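PDB 5CWD: designed helical repeat protein from Synthetic construct, which has no known natural function, being a helical repeat protein designed by computation, probably to explore repeat architectures. Local coordinates for residues S51-A56 and L77-Q82. Sequence-based numbering, arbitrary orientation.
Sequences SFCEAA and LEVAKQ
Val79 presents its CG1 methyl to the ring of Phe52, and that one branch makes the nearest approach between segments 51-56 and 77-82, with Phe52 CD1 3.5 Å from Val79 CG1. The methyl lies on the same side of the ring plane as Val79 CB, displaced beyond the CG-CD1 edge, with Val79 CG1 3.9 Å from Phe52 CG. Val79 CB sits over this ring face, displaced toward the rim and 4.1 Å above the ring plane. Phe52 gets there with CG anti to its own nitrogen (chi1 -169°), while CG1 of Val79 stands between backbone N and carbonyl carbon (chi1 62°), which aims this methyl at helix 45-63. Roughly at right angles to its line to Phe52 CD1, the same methyl meets the sulfur of Cys53, where Cys53 SG lies 4.2 Å from Val79 CG1, and thus touches two neighbouring residues of the facing helix. The two segments belong to helices 45-63 and 66-83, a helical hairpin of the designed repeat protein, and the disulfide from Cys53 to Cys76 ties the pair covalently next to this apolar contact. No hydrogen bond crosses between the segments; dispersion and burial of nonpolar surface hold the side chains together. Replacing Phe52 by an alanine would probably open a gap beside Val79 CG1 and lose the packing on Ala14 and Ala15 of helix 4-20. Val79 itself packs on Ala31 and Leu35 of helix 24-40.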
loop_
_atom_site.group_PDB
_atom_site.type_symbol
_atom_site.label_atom_id
_atom_site.label_comp_id
_atom_site.label_asym_id
_atom_site.label_seq_id
_atom_site.Cartn_x
_atom_site.Cartn_y
_atom_site.Cartn_z
ATOM N N SER A 51 -0.326 9.495 1.458
ATOM C CA SER A 51 1.072 9.264 1.807
ATOM C C SER A 51 1.176 8.235 2.934
ATOM O O SER A 51 2.099 7.414 2.962
ATOM C CB SER A 51 1.744 10.578 2.215
ATOM O OG SER A 51 3.151 10.434 2.298
ATOM N N PHE A 52 0.215 8.281 3.853
ATOM C CA PHE A 52 0.135 7.305 4.935
ATOM C C PHE A 52 -0.061 5.894 4.384
ATOM O O PHE A 52 0.640 4.963 4.781
ATOM C CB PHE A 52 -1.009 7.655 5.888
ATOM C CG PHE A 52 -1.007 6.856 7.164
ATOM C CD1 PHE A 52 -1.503 5.563 7.192
ATOM C CD2 PHE A 52 -0.522 7.405 8.339
ATOM C CE1 PHE A 52 -1.507 4.833 8.361
ATOM C CE2 PHE A 52 -0.524 6.676 9.511
ATOM C CZ PHE A 52 -1.020 5.391 9.521
ATOM N N CYS A 53 -1.021 5.742 3.476
ATOM C CA CYS A 53 -1.312 4.442 2.878
ATOM C C CYS A 53 -0.135 3.915 2.071
ATOM O O CYS A 53 0.210 2.736 2.162
ATOM C CB CYS A 53 -2.545 4.527 1.984
ATOM S SG CYS A 53 -4.091 4.630 2.895
ATOM N N GLU A 54 0.472 4.785 1.271
ATOM C CA GLU A 54 1.642 4.389 0.496
ATOM C C GLU A 54 2.789 3.977 1.420
ATOM O O GLU A 54 3.429 2.939 1.205
ATOM C CB GLU A 54 2.076 5.521 -0.435
ATOM C CG GLU A 54 1.065 5.825 -1.531
ATOM C CD GLU A 54 1.559 6.856 -2.525
ATOM O OE1 GLU A 54 2.581 7.517 -2.243
ATOM O OE2 GLU A 54 0.924 7.001 -3.592
ATOM N N ALA A 55 3.043 4.777 2.452
ATOM C CA ALA A 55 4.057 4.427 3.445
ATOM C C ALA A 55 3.725 3.095 4.114
ATOM O O ALA A 55 4.604 2.259 4.332
ATOM C CB ALA A 55 4.177 5.522 4.484
ATOM N N ALA A 56 2.447 2.908 4.429
ATOM C CA ALA A 56 1.975 1.693 5.083
ATOM C C ALA A 56 2.210 0.472 4.205
ATOM O O ALA A 56 2.669 -0.567 4.681
ATOM C CB ALA A 56 0.499 1.822 5.426
ATOM N N LEU A 77 -6.948 1.957 5.506
ATOM C CA LEU A 77 -8.383 2.192 5.425
ATOM C C LEU A 77 -8.872 3.005 6.623
ATOM O O LEU A 77 -9.859 3.735 6.524
ATOM C CB LEU A 77 -9.136 0.868 5.335
ATOM C CG LEU A 77 -8.771 0.014 4.121
ATOM C CD1 LEU A 77 -9.493 -1.324 4.171
ATOM C CD2 LEU A 77 -9.082 0.745 2.820
ATOM N N GLU A 78 -8.172 2.890 7.747
ATOM C CA GLU A 78 -8.546 3.627 8.950
ATOM C C GLU A 78 -8.306 5.115 8.757
ATOM O O GLU A 78 -9.216 5.925 8.936
ATOM C CB GLU A 78 -7.767 3.130 10.170
ATOM C CG GLU A 78 -8.643 2.521 11.250
ATOM C CD GLU A 78 -9.601 3.528 11.857
ATOM O OE1 GLU A 78 -9.266 4.732 11.887
ATOM O OE2 GLU A 78 -10.692 3.114 12.303
ATOM N N VAL A 79 -7.077 5.474 8.397
ATOM C CA VAL A 79 -6.752 6.873 8.157
ATOM C C VAL A 79 -7.577 7.396 6.986
ATOM O O VAL A 79 -7.970 8.561 6.973
ATOM C CB VAL A 79 -5.246 7.080 7.878
ATOM C CG1 VAL A 79 -4.818 6.348 6.621
ATOM C CG2 VAL A 79 -4.919 8.563 7.772
ATOM N N ALA A 80 -7.840 6.536 6.006
ATOM C CA ALA A 80 -8.729 6.904 4.909
ATOM C C ALA A 80 -10.112 7.279 5.438
ATOM O O ALA A 80 -10.648 8.334 5.097
ATOM C CB ALA A 80 -8.836 5.772 3.906
ATOM N N LYS A 81 -10.688 6.416 6.271
ATOM C CA LYS A 81 -11.981 6.702 6.887
ATOM C C LYS A 81 -11.882 7.927 7.784
ATOM O O LYS A 81 -12.845 8.675 7.937
ATOM C CB LYS A 81 -12.481 5.504 7.698
ATOM C CG LYS A 81 -13.815 4.950 7.222
ATOM C CD LYS A 81 -14.308 3.823 8.119
ATOM C CE LYS A 81 -15.672 3.313 7.671
ATOM N NZ LYS A 81 -16.089 2.093 8.418
ATOM N N GLN A 82 -10.710 8.119 8.377
ATOM C CA GLN A 82 -10.470 9.243 9.274
ATOM C C GLN A 82 -10.356 10.554 8.493
ATOM O O GLN A 82 -10.776 11.611 8.967
ATOM C CB GLN A 82 -9.193 9.002 10.087
ATOM C CG GLN A 82 -9.067 9.855 11.345
ATOM C CD GLN A 82 -9.644 9.184 12.577
ATOM O OE1 GLN A 82 -10.461 9.770 13.290
ATOM N NE2 GLN A 82 -9.209 7.955 12.844
#